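Local coordinates for choline binding protein PCPA (Streptococcus pneumoniae, PDB 4CP6) that is a pneumococcal surface protein and vaccine antigen with a leucine-rich repeat region, probably held on the cell wall through choline, at residues A[114-119]-A[138-143]; A[154-159]-A[179-184]; A[161-166]-A[186-191]. All coordinates share one frame; numbering follows the deposited sequence.

Contact 1. Residues A[114-119]-A[138-143]; sequences GSKAKT and FSELEE
Lys118 and Glu140 form a salt bridge between neighbouring turns of the leucine-rich repeat solenoid. The two segments are equivalent loops, each leading into a strand of the parallel sheet. Lys118 NZ lies 2.9 Å from Glu140 OE1. It meets the carboxylate on its anti side, 25° out of the plane. The same NZ donates to the backbone O of Lys116, so two acceptors fix the ammonium. Bends at chi2 and chi4 fold the lysine back for this. Its CD passes alongside the carboxylate of Glu142, 3.4 Å from Glu142 OE2. The other oxygen of Glu140, OE2, rests against Lys116 CG at 3.5 Å, and those two chains run side by side.

Backbone bonds set this pairing. Glu140 N donates to Ser115 O at 2.8 Å, and Glu142 N to Lys118 O at 2.7 Å. Leu141 CD1 turns back to the other loop and packs on Thr119 CA. Farther along, Thr119 OG1 is anti to its own backbone N (chi1 -166°). It donates to Glu143 O over 3.0 Å, from above the carbonyl plane.

Each loop is shaped by an ST turn. Ser115 OG accepts from Ala117 N and also bonds Tyr94 OH. Ser139 OG accepts from Leu141 N and bonds Ser161 OG.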
loop_
_atom_site.group_PDB
_atom_site.type_symbol
_atom_site.label_atom_id
_atom_site.label_comp_id
_atom_site.label_asym_id
_atom_site.label_seq_id
_atom_site.Cartn_x
_atom_site.Cartn_y
_atom_site.Cartn_z
ATOM N N GLY A 114 -12.481 12.212 4.178
ATOM C CA GLY A 114 -12.046 13.581 3.931
ATOM C C GLY A 114 -12.091 14.505 5.126
ATOM O O GLY A 114 -11.928 15.725 4.961
ATOM N N SER A 115 -12.295 13.960 6.334
ATOM C CA SER A 115 -12.421 14.778 7.535
ATOM C C SER A 115 -11.389 15.877 7.647
ATOM O O SER A 115 -10.204 15.631 7.496
ATOM C CB SER A 115 -12.372 13.899 8.781
ATOM O OG SER A 115 -12.490 14.664 9.972
ATOM N N LYS A 116 -11.837 17.089 7.984
ATOM C CA LYS A 116 -10.910 18.198 8.189
ATOM C C LYS A 116 -10.437 18.283 9.644
ATOM O O LYS A 116 -9.641 19.175 9.964
ATOM C CB LYS A 116 -11.576 19.507 7.789
ATOM C CG LYS A 116 -11.771 19.605 6.288
ATOM C CD LYS A 116 -12.388 20.946 5.939
ATOM C CE LYS A 116 -11.497 22.125 6.217
ATOM N NZ LYS A 116 -12.117 23.392 5.724
ATOM N N ALA A 117 -10.882 17.355 10.512
ATOM C CA ALA A 117 -10.426 17.361 11.900
ATOM C C ALA A 117 -8.915 17.027 11.938
ATOM O O ALA A 117 -8.441 16.070 11.290
ATOM C CB ALA A 117 -11.208 16.338 12.709
ATOM N N LYS A 118 -8.155 17.836 12.670
ATOM C CA LYS A 118 -6.712 17.621 12.788
ATOM C C LYS A 118 -6.427 16.519 13.794
ATOM O O LYS A 118 -5.381 15.859 13.736
ATOM C CB LYS A 118 -5.997 18.911 13.214
ATOM C CG LYS A 118 -6.295 20.121 12.323
ATOM C CD LYS A 118 -5.538 20.112 11.021
ATOM C CE LYS A 118 -6.069 21.124 10.032
ATOM N NZ LYS A 118 -7.216 20.586 9.247
ATOM N N THR A 119 -7.338 16.328 14.727
ATOM C CA THR A 119 -7.241 15.236 15.669
ATOM C C THR A 119 -8.592 14.627 15.964
ATOM O O THR A 119 -9.637 15.270 15.798
ATOM C CB THR A 119 -6.477 15.595 16.932
ATOM O OG1 THR A 119 -6.166 14.355 17.614
ATOM C CG2 THR A 119 -7.229 16.590 17.811
ATOM N N PHE A 138 -8.365 10.189 2.740
ATOM C CA PHE A 138 -8.236 11.589 2.294
ATOM C C PHE A 138 -8.438 12.570 3.462
ATOM O O PHE A 138 -8.717 13.753 3.238
ATOM C CB PHE A 138 -9.205 11.893 1.123
ATOM C CG PHE A 138 -8.902 11.050 -0.096
ATOM C CD1 PHE A 138 -7.919 11.438 -1.006
ATOM C CD2 PHE A 138 -9.574 9.850 -0.318
ATOM C CE1 PHE A 138 -7.641 10.661 -2.130
ATOM C CE2 PHE A 138 -9.308 9.083 -1.462
ATOM C CZ PHE A 138 -8.324 9.474 -2.336
ATOM N N SER A 139 -8.273 12.104 4.713
ATOM C CA SER A 139 -8.489 12.999 5.839
ATOM C C SER A 139 -7.317 13.973 6.046
ATOM O O SER A 139 -6.196 13.763 5.526
ATOM C CB SER A 139 -8.737 12.218 7.121
ATOM O OG SER A 139 -7.509 11.804 7.696
ATOM N N GLU A 140 -7.581 15.027 6.839
ATOM C CA GLU A 140 -6.557 16.008 7.226
ATOM C C GLU A 140 -6.032 15.710 8.638
ATOM O O GLU A 140 -5.378 16.549 9.256
ATOM C CB GLU A 140 -7.142 17.419 7.176
ATOM C CG GLU A 140 -7.668 17.773 5.795
ATOM C CD GLU A 140 -8.027 19.228 5.574
ATOM O OE1 GLU A 140 -7.592 20.094 6.366
ATOM O OE2 GLU A 140 -8.738 19.499 4.582
ATOM N N LEU A 141 -6.281 14.479 9.134
ATOM C CA LEU A 141 -5.836 14.054 10.445
ATOM C C LEU A 141 -4.324 14.219 10.586
ATOM O O LEU A 141 -3.583 13.834 9.688
ATOM C CB LEU A 141 -6.176 12.565 10.577
ATOM C CG LEU A 141 -6.118 11.875 11.916
ATOM C CD1 LEU A 141 -7.039 12.573 12.935
ATOM C CD2 LEU A 141 -6.606 10.428 11.739
ATOM N N GLU A 142 -3.887 14.779 11.705
ATOM C CA GLU A 142 -2.465 14.924 11.962
ATOM C C GLU A 142 -1.993 13.972 13.008
ATOM O O GLU A 142 -0.845 13.553 12.947
ATOM C CB GLU A 142 -2.107 16.369 12.336
ATOM C CG GLU A 142 -2.437 17.284 11.169
ATOM C CD GLU A 142 -2.094 18.741 11.371
ATOM O OE1 GLU A 142 -1.720 19.120 12.502
ATOM O OE2 GLU A 142 -2.233 19.512 10.395
ATOM N N GLU A 143 -2.832 13.673 13.998
ATOM C CA GLU A 143 -2.470 12.796 15.109
ATOM C C GLU A 143 -3.672 12.008 15.579
ATOM O O GLU A 143 -4.773 12.563 15.700
ATOM C CB GLU A 143 -1.999 13.644 16.322
ATOM C CG GLU A 143 -0.612 14.255 16.172
ATOM C CD GLU A 143 0.014 14.803 17.443
ATOM O OE1 GLU A 143 -0.659 14.802 18.499
ATOM O OE2 GLU A 143 1.189 15.232 17.379
#

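Contact 2. Residues A[154-159]-A[179-184]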
loop_
_atom_site.group_PDB
_atom_site.type_symbol
_atom_site.label_atom_id
_atom_site.label_comp_id
_atom_site.label_asym_id
_atom_site.label_seq_id
_atom_site.Cartn_x
_atom_site.Cartn_y
_atom_site.Cartn_z
ATOM N N GLY A 154 -10.022 -1.535 8.710
ATOM C CA GLY A 154 -10.441 -1.868 7.361
ATOM C C GLY A 154 -9.578 -1.353 6.226
ATOM O O GLY A 154 -8.605 -0.636 6.431
ATOM N N THR A 155 -9.952 -1.783 5.003
ATOM C CA THR A 155 -9.220 -1.488 3.787
ATOM C C THR A 155 -9.100 0.002 3.584
ATOM O O THR A 155 -10.084 0.726 3.694
ATOM C CB THR A 155 -9.905 -2.158 2.628
ATOM O OG1 THR A 155 -9.799 -3.574 2.843
ATOM C CG2 THR A 155 -9.283 -1.797 1.276
ATOM N N SER A 156 -7.878 0.467 3.293
ATOM C CA SER A 156 -7.637 1.869 2.966
ATOM C C SER A 156 -8.145 2.811 4.064
ATOM O O SER A 156 -8.469 3.975 3.773
ATOM C CB SER A 156 -8.277 2.202 1.616
ATOM O OG SER A 156 -7.592 1.484 0.599
ATOM N N ALA A 157 -8.178 2.342 5.327
ATOM C CA ALA A 157 -8.768 3.182 6.380
ATOM C C ALA A 157 -8.161 4.555 6.536
ATOM O O ALA A 157 -8.908 5.502 6.796
ATOM C CB ALA A 157 -8.749 2.461 7.730
ATOM N N PHE A 158 -6.844 4.708 6.391
ATOM C CA PHE A 158 -6.213 6.026 6.540
ATOM C C PHE A 158 -5.561 6.475 5.252
ATOM O O PHE A 158 -4.838 7.466 5.254
ATOM C CB PHE A 158 -5.162 6.018 7.688
ATOM C CG PHE A 158 -5.782 5.773 9.037
ATOM C CD1 PHE A 158 -6.323 6.824 9.771
ATOM C CD2 PHE A 158 -5.900 4.481 9.544
ATOM C CE1 PHE A 158 -6.941 6.599 11.005
ATOM C CE2 PHE A 158 -6.532 4.251 10.779
ATOM C CZ PHE A 158 -7.066 5.315 11.490
ATOM N N SER A 159 -5.821 5.771 4.147
ATOM C CA SER A 159 -5.185 6.053 2.876
ATOM C C SER A 159 -5.343 7.515 2.504
ATOM O O SER A 159 -6.447 8.078 2.612
ATOM C CB SER A 159 -5.780 5.166 1.792
ATOM O OG SER A 159 -5.159 5.398 0.534
ATOM N N SER A 179 -6.037 -4.178 7.470
ATOM C CA SER A 179 -6.355 -4.555 6.108
ATOM C C SER A 179 -5.526 -3.853 5.010
ATOM O O SER A 179 -4.749 -2.927 5.252
ATOM C CB SER A 179 -7.845 -4.345 5.891
ATOM O OG SER A 179 -8.299 -4.996 4.721
ATOM N N HIS A 180 -5.731 -4.324 3.793
ATOM C CA HIS A 180 -5.118 -3.877 2.548
ATOM C C HIS A 180 -5.052 -2.350 2.483
ATOM O O HIS A 180 -6.058 -1.661 2.678
ATOM C CB HIS A 180 -6.006 -4.413 1.399
ATOM C CG HIS A 180 -5.604 -4.132 -0.023
ATOM N ND1 HIS A 180 -6.328 -3.257 -0.826
ATOM C CD2 HIS A 180 -4.660 -4.739 -0.778
ATOM C CE1 HIS A 180 -5.769 -3.338 -2.036
ATOM N NE2 HIS A 180 -4.777 -4.228 -2.059
ATOM N N GLU A 181 -3.862 -1.808 2.184
ATOM C CA GLU A 181 -3.647 -0.376 1.940
ATOM C C GLU A 181 -4.119 0.536 3.057
ATOM O O GLU A 181 -4.325 1.732 2.807
ATOM C CB GLU A 181 -4.283 0.048 0.596
ATOM C CG GLU A 181 -3.679 -0.746 -0.562
ATOM C CD GLU A 181 -3.990 -0.297 -1.968
ATOM O OE1 GLU A 181 -4.432 0.858 -2.124
ATOM O OE2 GLU A 181 -3.650 -1.040 -2.917
ATOM N N ALA A 182 -4.184 0.037 4.296
ATOM C CA ALA A 182 -4.676 0.913 5.380
ATOM C C ALA A 182 -3.817 2.150 5.588
ATOM O O ALA A 182 -4.344 3.181 6.021
ATOM C CB ALA A 182 -4.807 0.147 6.674
ATOM N N PHE A 183 -2.504 2.034 5.310
ATOM C CA PHE A 183 -1.552 3.129 5.534
ATOM C C PHE A 183 -0.892 3.533 4.230
ATOM O O PHE A 183 0.305 3.862 4.206
ATOM C CB PHE A 183 -0.488 2.683 6.572
ATOM C CG PHE A 183 -1.053 2.190 7.887
ATOM C CD1 PHE A 183 -2.029 2.916 8.562
ATOM C CD2 PHE A 183 -0.600 1.001 8.454
ATOM C CE1 PHE A 183 -2.585 2.427 9.760
ATOM C CE2 PHE A 183 -1.120 0.549 9.677
ATOM C CZ PHE A 183 -2.115 1.253 10.304
ATOM N N ALA A 184 -1.689 3.525 3.148
ATOM C CA ALA A 184 -1.209 3.851 1.811
ATOM C C ALA A 184 -1.293 5.361 1.537
ATOM O O ALA A 184 -2.070 6.092 2.173
ATOM C CB ALA A 184 -2.063 3.103 0.796
HETATM O O HOH W 1 -5.814 2.872 -0.885
#
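This contact joins two stacked turns of the leucine-rich repeat solenoid through matching loops. Each loop follows a short strand, 152-153 or 177-178, and opens with a type II beta turn: Gly154 to Ala157 in one, Ser179 to Ala182 in the other. The third residues of these turns, Ser156 and Glu181, both have positive phi.

Two backbone bonds run from the first loop to the second. Ser156 N donates to His180 O at 2.9 Å, nearly in line with the carbonyl (C=O...N angle 165°). Phe158 N donates to Ala182 O at 3.0 Å, in the carbonyl plane. Between them, the Ser156 CA-H points at Glu181 O, 3.3 Å from CA.

At one end, Ser179 has two conformers. In one, its OG lies 2.8 Å from Thr155 OG1 as a hydrogen bond in which either could donate, so this pairing is doubtful. Thr155 CG2, anti to its backbone N, reaches the edge of the His180 ring in the plane. Glu181 CG lies over one face of that imidazole. Water 1 bridges the loops, 2.7 Å from Ser156 OG and donating to Glu181 OE1.

On the inner side, Phe158 and Phe183 lie side by side and point the same way. Phe158 CD2 is 3.9 Å from Phe183 CE1, at the edge of the Phe183 ring. Phe136 meets Phe158 with nearly parallel planes, so the aromatic packing continues into the preceding turn. Ser159 OG bonds Asn185 ND2.

The chemistry divides between polar and apolar groups. Carbonyls of the next loop take up the N-H groups of Ser156 and Phe158, while the phenylalanines pack together. These backbone bonds need no particular side chain, consistent with a loop shape that recurs from turn to turn.

Contact 3. Residues A[161-166]-A[186-191]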
loop_
_atom_site.group_PDB
_atom_site.type_symbol
_atom_site.label_atom_id
_atom_site.label_comp_id
_atom_site.label_asym_id
_atom_site.label_seq_id
_atom_site.Cartn_x
_atom_site.Cartn_y
_atom_site.Cartn_z
ATOM N N SER A 161 -4.207 10.151 3.904
ATOM C CA SER A 161 -4.183 11.109 5.012
ATOM C C SER A 161 -2.772 11.731 4.985
ATOM O O SER A 161 -1.869 11.300 5.708
ATOM C CB SER A 161 -4.476 10.422 6.347
ATOM O OG SER A 161 -5.814 9.949 6.381
ATOM N N GLN A 162 -2.589 12.688 4.089
ATOM C CA GLN A 162 -1.271 13.230 3.772
ATOM C C GLN A 162 -0.603 14.008 4.880
ATOM O O GLN A 162 0.618 14.135 4.819
ATOM C CB GLN A 162 -1.327 14.054 2.515
ATOM C CG GLN A 162 -1.530 13.167 1.298
ATOM C CD GLN A 162 -1.596 13.962 0.022
ATOM O OE1 GLN A 162 -2.242 15.020 -0.071
ATOM N NE2 GLN A 162 -0.956 13.443 -1.002
ATOM N N LYS A 163 -1.357 14.512 5.870
ATOM C CA LYS A 163 -0.763 15.274 6.960
ATOM C C LYS A 163 -0.596 14.426 8.222
ATOM O O LYS A 163 -0.113 14.930 9.234
ATOM C CB LYS A 163 -1.668 16.491 7.270
ATOM C CG LYS A 163 -1.718 17.558 6.137
ATOM C CD LYS A 163 -0.352 18.207 5.888
ATOM C CE LYS A 163 -0.333 19.136 4.695
ATOM N NZ LYS A 163 1.061 19.435 4.268
ATOM N N LEU A 164 -0.988 13.140 8.169
ATOM C CA LEU A 164 -0.899 12.269 9.353
ATOM C C LEU A 164 0.571 12.103 9.760
ATOM O O LEU A 164 1.388 11.617 8.983
ATOM C CB LEU A 164 -1.584 10.921 9.059
ATOM C CG LEU A 164 -1.589 9.904 10.189
ATOM C CD1 LEU A 164 -2.365 10.422 11.444
ATOM C CD2 LEU A 164 -2.138 8.590 9.693
ATOM N N LYS A 165 0.912 12.596 10.964
ATOM C CA LYS A 165 2.293 12.567 11.419
ATOM C C LYS A 165 2.508 11.639 12.607
ATOM O O LYS A 165 3.636 11.208 12.831
ATOM C CB LYS A 165 2.876 13.982 11.678
ATOM C CG LYS A 165 2.280 14.778 12.828
ATOM C CD LYS A 165 3.225 15.918 13.218
ATOM C CE LYS A 165 2.935 16.480 14.591
ATOM N NZ LYS A 165 3.964 17.474 15.010
ATOM N N LYS A 166 1.471 11.343 13.374
ATOM C CA LYS A 166 1.603 10.448 14.517
ATOM C C LYS A 166 0.410 9.529 14.576
ATOM O O LYS A 166 -0.719 10.005 14.633
ATOM C CB LYS A 166 1.791 11.240 15.826
ATOM C CG LYS A 166 2.149 10.352 17.022
ATOM C CD LYS A 166 2.504 11.205 18.238
ATOM C CE LYS A 166 2.406 10.423 19.523
ATOM N NZ LYS A 166 2.829 11.245 20.688
ATOM N N LEU A 186 0.584 7.894 2.182
ATOM C CA LEU A 186 0.899 8.830 3.248
ATOM C C LEU A 186 2.154 9.625 2.936
ATOM O O LEU A 186 3.043 9.128 2.254
ATOM C CB LEU A 186 1.057 8.131 4.586
ATOM C CG LEU A 186 -0.129 7.248 5.041
ATOM C CD1 LEU A 186 0.164 6.549 6.399
ATOM C CD2 LEU A 186 -1.454 8.002 5.095
ATOM N N SER A 187 2.258 10.847 3.485
ATOM C CA SER A 187 3.370 11.733 3.138
ATOM C C SER A 187 4.107 12.287 4.342
ATOM O O SER A 187 5.182 12.867 4.146
ATOM C CB SER A 187 2.842 12.933 2.344
ATOM O OG SER A 187 2.160 12.528 1.171
ATOM N N ASN A 188 3.563 12.157 5.564
ATOM C CA ASN A 188 4.172 12.768 6.739
ATOM C C ASN A 188 4.319 11.838 7.922
ATOM O O ASN A 188 4.624 12.313 9.025
ATOM C CB ASN A 188 3.377 14.027 7.140
ATOM C CG ASN A 188 3.721 15.187 6.243
ATOM O OD1 ASN A 188 2.983 15.531 5.325
ATOM N ND2 ASN A 188 4.924 15.704 6.388
ATOM N N LEU A 189 4.102 10.522 7.721
ATOM C CA LEU A 189 4.205 9.555 8.817
ATOM C C LEU A 189 5.602 8.917 8.805
ATOM O O LEU A 189 5.932 8.146 7.909
ATOM C CB LEU A 189 3.150 8.453 8.653
ATOM C CG LEU A 189 3.068 7.454 9.846
ATOM C CD1 LEU A 189 2.598 8.128 11.153
ATOM C CD2 LEU A 189 2.185 6.277 9.506
ATOM N N GLU A 190 6.430 9.259 9.785
ATOM C CA GLU A 190 7.807 8.781 9.752
ATOM C C GLU A 190 8.041 7.461 10.464
ATOM O O GLU A 190 9.060 6.803 10.223
ATOM C CB GLU A 190 8.759 9.850 10.316
ATOM C CG GLU A 190 8.678 11.150 9.520
ATOM C CD GLU A 190 9.775 12.167 9.780
ATOM O OE1 GLU A 190 9.901 12.627 10.937
ATOM O OE2 GLU A 190 10.466 12.550 8.811
ATOM N N LYS A 191 7.126 7.062 11.328
ATOM C CA LYS A 191 7.306 5.802 12.053
ATOM C C LYS A 191 5.984 5.259 12.473
ATOM O O LYS A 191 4.995 6.006 12.568
ATOM C CB LYS A 191 8.239 5.997 13.274
ATOM C CG LYS A 191 7.701 6.946 14.349
ATOM C CD LYS A 191 8.762 7.235 15.421
ATOM C CE LYS A 191 8.165 7.894 16.652
ATOM N NZ LYS A 191 9.227 8.393 17.584
HETATM O O HOH W 2 0.948 11.102 6.319
HETATM O O HOH W 3 0.067 10.833 -1.044
HETATM O O HOH W 4 6.103 11.351 11.772
HETATM O O HOH W 5 5.427 9.192 13.326
#
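Asn188 points its side chain at the neighbouring loop of the leucine-rich repeat solenoid. Its CB sits 3.6 Å from both Gln162 O and Leu164 O. CG follows, anti to the carbonyl carbon (chi1 -78°), and lies 3.6 Å from Gln162 O. The amide tip ends beside that same oxygen, although which amide atom faces it is uncertain.

Water does much of the joining. Water 2 donates to Ser161 O and to Leu164 O, the latter at 2.7 Å, and accepts from Asn188 N at 2.9 Å. It thus bridges the type I turn Ser161 to Leu164 to the backbone of Asn188 in the next loop. Water 3 accepts from Gln162 NE2 and makes a weak bond with Ser187 OG. The Lys165 CA-H points at Asn188 O, 3.4 Å from CA.

The leucines face inward. Leu186 CD2 packs on Ser161 O at 3.4 Å, and Leu189 CD1 on Lys165 O at 3.7 Å. Leu164 touches Leu141 of the preceding turn. The two loops lead into strands 166-169 and 191-194, and on the other flank Lys165 and Lys166 lie against strand 143-146.

In the fold
All three contacts join adjacent turns of the leucine-rich repeat solenoid. Contacts 2 and 3 join the same two neighbouring turns at successive places, with centres about 13 Å apart. They meet where Phe158 O touches Leu186 CD2 at 3.4 Å. Contact 1 joins the preceding pair of turns. Its centre is about 11 Å from that of contact 3 and about 15 Å from that of contact 2. Probable hydrogen bonds connect it to both: Glu142 O with Lys165 N at 2.8 Å, and Phe138 N with Ser159 O at 2.9 Å. Leu141 CD2 also packs on Phe158 CE1, carrying the apolar interior from contact 1 into contact 2.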